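Local coordinates for protein serpin B3 (Homo sapiens, PDB 4ZK3) that probably inhibits proteases as a member of the serpin family, and is the parent of Pso p27, a compact, aggregating form linked to psoriasis, at residues Pro285-Glu290 against Val334-Glu339; Pro368-Ile373 against Tyr384-Ser389. All coordinates share one frame; numbering follows the deposited sequence.

Contact 1: Pro285-Glu290 against Val334-Glu339; sequences PRFKVE and VEVTEE
Phe287 and Val336 face each other as a hydrogen-bonded antiparallel pair, and their backbones set the frame of this contact. Val336 N donates to Phe287 O at 2.9 Å, while the return bond from Phe287 N to Val336 O is weak at 3.3 Å. Two residues further on, Val289 N gives to Val334 O at 2.8 Å, and Val334 N answers to Val289 O. The N-to-C directions of strands 287-290 and 334-336 differ by 178°, almost exactly antiparallel.

Among the apolar contacts, Val336 CB sits over one face of the Phe287 ring, 4.1 Å from its centroid, with CG2 reaching CZ. Because chi1 of Phe287 is 68°, its CG stands between the backbone N and the carbonyl carbon, bringing the ring across toward the partner strand. Val334 CG1 packs on Val289 CB on this same face, where Phe28 of strand 27-29 also touches both valines. Strand 276-294 also pairs antiparallel with strand 206-224, where Arg286 is backbone hydrogen-bonded to Gln211. Val334-Glu339 leads into strand 340-351, which lies between strands 325-336 and 174-185, consistent with a serpin reactive-centre loop inserted into central sheet A.

Charged groups deal with the other side and the end of the pairing. Arg286 NH1 forms a salt bridge with Glu338 OE1 at 2.7 Å, approaching its syn lone pair from within the guanidinium plane, although the guanidinium and carboxylate planes are turned 40° apart. Glu338 OE2 is hydrogen-bonded to Thr195 OG1, which should limit rotation of the carboxylate. Lys288 CE lies 3.7 Å from Glu335 CD, but Lys288 NZ stays 4.1 Å from Glu335 OE1, beyond a salt bridge, so any attraction is probably diffuse. Beyond the strand, Thr337 OG1 accepts from Glu339 N at 3.0 Å, an ST turn.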
loop_
_atom_site.group_PDB
_atom_site.type_symbol
_atom_site.label_atom_id
_atom_site.label_comp_id
_atom_site.label_asym_id
_atom_site.label_seq_id
_atom_site.Cartn_x
_atom_site.Cartn_y
_atom_site.Cartn_z
ATOM N N PRO A 285 11.622 15.495 7.834
ATOM C CA PRO A 285 12.867 14.731 7.912
ATOM C C PRO A 285 13.139 13.878 6.645
ATOM O O PRO A 285 12.221 13.499 5.911
ATOM C CB PRO A 285 12.666 13.861 9.129
ATOM C CG PRO A 285 11.161 13.681 9.192
ATOM C CD PRO A 285 10.576 14.955 8.700
ATOM N N ARG A 286 14.415 13.652 6.366
ATOM C CA ARG A 286 14.834 12.618 5.432
ATOM C C ARG A 286 14.547 11.394 6.209
ATOM O O ARG A 286 14.875 11.342 7.401
ATOM C CB ARG A 286 16.347 12.663 5.190
ATOM C CG ARG A 286 16.821 13.873 4.439
ATOM C CD ARG A 286 18.348 13.899 4.164
ATOM N NE ARG A 286 18.874 12.612 3.752
ATOM C CZ ARG A 286 19.164 12.229 2.509
ATOM N NH1 ARG A 286 19.083 13.042 1.463
ATOM N NH2 ARG A 286 19.582 10.999 2.324
ATOM N N PHE A 287 13.861 10.431 5.603
ATOM C CA PHE A 287 13.563 9.196 6.302
ATOM C C PHE A 287 13.384 8.025 5.341
ATOM O O PHE A 287 13.094 8.210 4.145
ATOM C CB PHE A 287 12.342 9.320 7.251
ATOM C CG PHE A 287 10.982 9.516 6.560
ATOM C CD1 PHE A 287 10.195 8.423 6.206
ATOM C CD2 PHE A 287 10.468 10.745 6.395
ATOM C CE1 PHE A 287 8.915 8.614 5.685
ATOM C CE2 PHE A 287 9.231 10.963 5.848
ATOM C CZ PHE A 287 8.441 9.894 5.474
ATOM N N LYS A 288 13.498 6.837 5.900
ATOM C CA LYS A 288 13.337 5.596 5.162
ATOM C C LYS A 288 12.573 4.635 6.009
ATOM O O LYS A 288 12.926 4.430 7.170
ATOM C CB LYS A 288 14.718 5.035 4.873
ATOM C CG LYS A 288 14.758 3.672 4.188
ATOM C CD LYS A 288 16.175 3.220 3.906
ATOM C CE LYS A 288 16.769 4.035 2.774
ATOM N NZ LYS A 288 18.169 3.613 2.506
ATOM N N VAL A 289 11.511 4.058 5.480
ATOM C CA VAL A 289 10.797 3.039 6.194
ATOM C C VAL A 289 10.701 1.755 5.341
ATOM O O VAL A 289 10.290 1.807 4.170
ATOM C CB VAL A 289 9.390 3.532 6.564
ATOM C CG1 VAL A 289 8.532 2.413 7.138
ATOM C CG2 VAL A 289 9.453 4.710 7.536
ATOM N N GLU A 290 10.957 0.607 5.980
ATOM C CA GLU A 290 10.870 -0.666 5.354
ATOM C C GLU A 290 10.124 -1.602 6.263
ATOM O O GLU A 290 10.531 -1.814 7.386
ATOM C CB GLU A 290 12.278 -1.152 5.088
ATOM C CG GLU A 290 13.098 -0.166 4.295
ATOM C CD GLU A 290 14.422 -0.763 3.815
ATOM O OE1 GLU A 290 15.476 -0.194 4.142
ATOM O OE2 GLU A 290 14.393 -1.768 3.046
ATOM N N VAL A 334 9.641 3.028 1.644
ATOM C CA VAL A 334 9.576 4.406 1.193
ATOM C C VAL A 334 10.845 5.108 1.649
ATOM O O VAL A 334 11.347 4.847 2.761
ATOM C CB VAL A 334 8.300 5.150 1.762
ATOM C CG1 VAL A 334 8.256 5.125 3.274
ATOM C CG2 VAL A 334 8.128 6.547 1.193
ATOM N N GLU A 335 11.325 6.008 0.807
ATOM C CA GLU A 335 12.377 6.931 1.216
ATOM C C GLU A 335 12.031 8.314 0.750
ATOM O O GLU A 335 11.694 8.529 -0.403
ATOM C CB GLU A 335 13.753 6.538 0.628
ATOM C CG GLU A 335 14.856 7.500 1.085
ATOM C CD GLU A 335 16.262 7.065 0.775
ATOM O OE1 GLU A 335 16.462 6.251 -0.137
ATOM O OE2 GLU A 335 17.163 7.581 1.460
ATOM N N VAL A 336 12.200 9.266 1.641
ATOM C CA VAL A 336 11.999 10.684 1.361
ATOM C C VAL A 336 13.346 11.435 1.446
ATOM O O VAL A 336 14.106 11.244 2.379
ATOM C CB VAL A 336 10.948 11.184 2.404
ATOM C CG1 VAL A 336 10.906 12.694 2.553
ATOM C CG2 VAL A 336 9.578 10.640 1.997
ATOM N N THR A 337 13.637 12.241 0.424
ATOM C CA THR A 337 14.843 13.027 0.312
ATOM C C THR A 337 14.428 14.434 -0.073
ATOM O O THR A 337 13.235 14.722 -0.256
ATOM C CB THR A 337 15.807 12.514 -0.794
ATOM O OG1 THR A 337 15.261 12.832 -2.091
ATOM C CG2 THR A 337 16.043 11.011 -0.660
ATOM N N GLU A 338 15.432 15.310 -0.201
ATOM C CA GLU A 338 15.252 16.674 -0.728
ATOM C C GLU A 338 14.746 16.737 -2.179
ATOM O O GLU A 338 14.096 17.731 -2.566
ATOM C CB GLU A 338 16.596 17.457 -0.609
ATOM C CG GLU A 338 17.038 17.711 0.826
ATOM C CD GLU A 338 17.884 16.609 1.460
ATOM O OE1 GLU A 338 17.951 15.477 0.930
ATOM O OE2 GLU A 338 18.497 16.836 2.538
ATOM N N GLU A 339 15.052 15.719 -2.991
ATOM C CA GLU A 339 14.602 15.703 -4.406
ATOM C C GLU A 339 13.150 15.257 -4.607
ATOM O O GLU A 339 12.459 15.781 -5.501
ATOM C CB GLU A 339 15.515 14.828 -5.306
ATOM C CG GLU A 339 16.823 15.561 -5.744
ATOM C CD GLU A 339 17.797 15.802 -4.571
ATOM O OE1 GLU A 339 17.888 14.903 -3.680
ATOM O OE2 GLU A 339 18.448 16.876 -4.522
#

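Contact 2: Pro368-Ile373 against Tyr384-Ser389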
loop_
_atom_site.group_PDB
_atom_site.type_symbol
_atom_site.label_atom_id
_atom_site.label_comp_id
_atom_site.label_asym_id
_atom_site.label_seq_id
_atom_site.Cartn_x
_atom_site.Cartn_y
_atom_site.Cartn_z
ATOM N N PRO A 368 5.885 12.039 15.974
ATOM C CA PRO A 368 5.258 11.092 15.091
ATOM C C PRO A 368 4.161 11.662 14.245
ATOM O O PRO A 368 3.368 12.475 14.753
ATOM C CB PRO A 368 4.692 10.067 16.041
ATOM C CG PRO A 368 5.656 10.052 17.134
ATOM C CD PRO A 368 6.047 11.486 17.313
ATOM N N PHE A 369 4.098 11.239 12.976
ATOM C CA PHE A 369 3.091 11.725 12.044
ATOM C C PHE A 369 2.571 10.612 11.131
ATOM O O PHE A 369 3.240 9.584 10.998
ATOM C CB PHE A 369 3.628 12.903 11.224
ATOM C CG PHE A 369 4.865 12.562 10.385
ATOM C CD1 PHE A 369 4.741 12.022 9.094
ATOM C CD2 PHE A 369 6.144 12.800 10.885
ATOM C CE1 PHE A 369 5.855 11.730 8.326
ATOM C CE2 PHE A 369 7.281 12.531 10.110
ATOM C CZ PHE A 369 7.147 11.978 8.834
ATOM N N LEU A 370 1.372 10.835 10.528
ATOM C CA LEU A 370 0.826 9.982 9.474
ATOM C C LEU A 370 1.061 10.565 8.084
ATOM O O LEU A 370 1.169 11.767 7.916
ATOM C CB LEU A 370 -0.647 9.722 9.685
ATOM C CG LEU A 370 -1.005 9.254 11.095
ATOM C CD1 LEU A 370 -2.506 9.487 11.371
ATOM C CD2 LEU A 370 -0.641 7.805 11.355
ATOM N N PHE A 371 1.265 9.724 7.079
ATOM C CA PHE A 371 1.491 10.288 5.780
ATOM C C PHE A 371 0.955 9.297 4.773
ATOM O O PHE A 371 0.844 8.064 5.054
ATOM C CB PHE A 371 2.982 10.637 5.582
ATOM C CG PHE A 371 3.894 9.420 5.595
ATOM C CD1 PHE A 371 4.327 8.861 6.802
ATOM C CD2 PHE A 371 4.330 8.832 4.412
ATOM C CE1 PHE A 371 5.132 7.724 6.852
ATOM C CE2 PHE A 371 5.131 7.663 4.451
ATOM C CZ PHE A 371 5.515 7.107 5.686
ATOM N N PHE A 372 0.647 9.796 3.591
ATOM C CA PHE A 372 0.251 8.921 2.494
ATOM C C PHE A 372 0.491 9.566 1.164
ATOM O O PHE A 372 0.644 10.795 1.081
ATOM C CB PHE A 372 -1.189 8.427 2.649
ATOM C CG PHE A 372 -2.234 9.491 2.583
ATOM C CD1 PHE A 372 -2.784 9.867 1.369
ATOM C CD2 PHE A 372 -2.730 10.069 3.758
ATOM C CE1 PHE A 372 -3.794 10.817 1.338
ATOM C CE2 PHE A 372 -3.724 11.036 3.736
ATOM C CZ PHE A 372 -4.289 11.398 2.518
ATOM N N ILE A 373 0.578 8.703 0.142
ATOM C CA ILE A 373 0.785 9.124 -1.217
ATOM C C ILE A 373 -0.499 8.824 -1.980
ATOM O O ILE A 373 -0.947 7.682 -2.051
ATOM C CB ILE A 373 2.009 8.462 -1.858
ATOM C CG1 ILE A 373 3.304 8.909 -1.144
ATOM C CG2 ILE A 373 2.088 8.795 -3.355
ATOM C CD1 ILE A 373 4.496 8.033 -1.449
ATOM N N TYR A 384 0.423 4.194 2.428
ATOM C CA TYR A 384 -0.013 4.803 3.694
ATOM C C TYR A 384 0.921 4.372 4.802
ATOM O O TYR A 384 1.380 3.242 4.821
ATOM C CB TYR A 384 -1.466 4.382 4.048
ATOM C CG TYR A 384 -2.074 5.107 5.211
ATOM C CD1 TYR A 384 -1.910 4.660 6.502
ATOM C CD2 TYR A 384 -2.798 6.295 5.015
ATOM C CE1 TYR A 384 -2.491 5.324 7.555
ATOM C CE2 TYR A 384 -3.352 6.992 6.077
ATOM C CZ TYR A 384 -3.154 6.525 7.343
ATOM O OH TYR A 384 -3.732 7.175 8.413
ATOM N N GLY A 385 1.172 5.275 5.735
ATOM C CA GLY A 385 2.167 5.018 6.742
ATOM C C GLY A 385 2.130 5.859 7.972
ATOM O O GLY A 385 1.445 6.890 8.042
ATOM N N ARG A 386 2.861 5.379 8.970
ATOM C CA ARG A 386 3.092 6.120 10.198
ATOM C C ARG A 386 4.581 6.108 10.479
ATOM O O ARG A 386 5.234 5.024 10.443
ATOM C CB ARG A 386 2.405 5.477 11.398
ATOM C CG ARG A 386 2.864 6.133 12.717
ATOM C CD ARG A 386 2.220 5.515 13.903
ATOM N NE ARG A 386 2.813 4.270 14.230
ATOM C CZ ARG A 386 2.233 3.284 14.932
ATOM N NH1 ARG A 386 0.981 3.338 15.356
ATOM N NH2 ARG A 386 2.942 2.202 15.202
ATOM N N PHE A 387 5.124 7.295 10.651
ATOM C CA PHE A 387 6.526 7.473 11.057
ATOM C C PHE A 387 6.599 7.841 12.529
ATOM O O PHE A 387 6.268 8.953 12.887
ATOM C CB PHE A 387 7.148 8.614 10.285
ATOM C CG PHE A 387 8.650 8.704 10.463
ATOM C CD1 PHE A 387 9.479 7.710 9.953
ATOM C CD2 PHE A 387 9.222 9.774 11.180
ATOM C CE1 PHE A 387 10.852 7.797 10.114
ATOM C CE2 PHE A 387 10.597 9.874 11.317
ATOM C CZ PHE A 387 11.408 8.876 10.781
ATOM N N SER A 388 7.017 6.896 13.369
ATOM C CA SER A 388 7.087 7.056 14.804
ATOM C C SER A 388 8.494 7.322 15.297
ATOM O O SER A 388 8.674 7.943 16.342
ATOM C CB SER A 388 6.594 5.766 15.468
ATOM O OG SER A 388 5.222 5.543 15.129
ATOM N N SER A 389 9.489 6.759 14.610
ATOM C CA SER A 389 10.896 6.961 14.971
ATOM C C SER A 389 11.856 6.650 13.857
ATOM O O SER A 389 11.675 5.652 13.183
ATOM C CB SER A 389 11.290 6.039 16.127
ATOM O OG SER A 389 12.672 6.227 16.442
#
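This is the pairing within the C-terminal antiparallel hairpin of the serpin's sheet B, strands 369-375 and 380-387; strand 241-248 lies beside the first arm and strand 27-29 beside the second, and helices 254-260 and 4-19 pack on the Leu370 and Tyr384 face. Four backbone hydrogen bonds join Phe369 to Phe387 and Phe371 to Gly385, the shortest from Gly385 N to Phe371 O at 2.9 Å.

On one face, Phe387 CB stands over the Phe369 ring, 3.9 Å from its centroid, and the two rings meet obliquely, planes 37° apart. Phe371 CG stands between its backbone N and carbonyl carbon (chi1 64°), which swings the ring over Gly385, whose CA lies 4.3 Å from the ring centroid; the missing side chain leaves room for it. Phe387 N approaches the edge of this same ring.

On the opposite face, the Phe372 and Tyr384 rings are near parallel but barely overlap, Phe372 CB touching Tyr384 CD2 at 3.6 Å. Leu370 CD2 meets Arg386 CB. Backbone polar groups are thus paired between the strands and carbon packs on both faces, implying an apolar pairing whose one charged group, the Arg386 guanidinium, is satisfied outside it by Glu258 and the carbonyl of Asn25.

Overall arrangement
Contact 1 closes along the chain before contact 2 opens, and their centres lie about 11 Å apart. Phe287 joins them: its CB is 3.6 Å from Phe387 CE1, its CE1 is 3.7 Å from Phe371 CZ, and its CE2 is 3.8 Å from Phe369 CZ. Against Phe371 the rings meet edge-to-face, whereas Phe387 is inclined at about 35°. Val289 CG2 adds a fourth contact, 3.9 Å from Phe387 CD1. The phenylalanine-rich face of contact 2 therefore covers the Phe287 and Val289 side of contact 1, away from Lys288 and Glu335. Contact 1 leads directly into strand 340-351, consistent with the inserted reactive-centre loop; contact 2 backs it from within the serpin body.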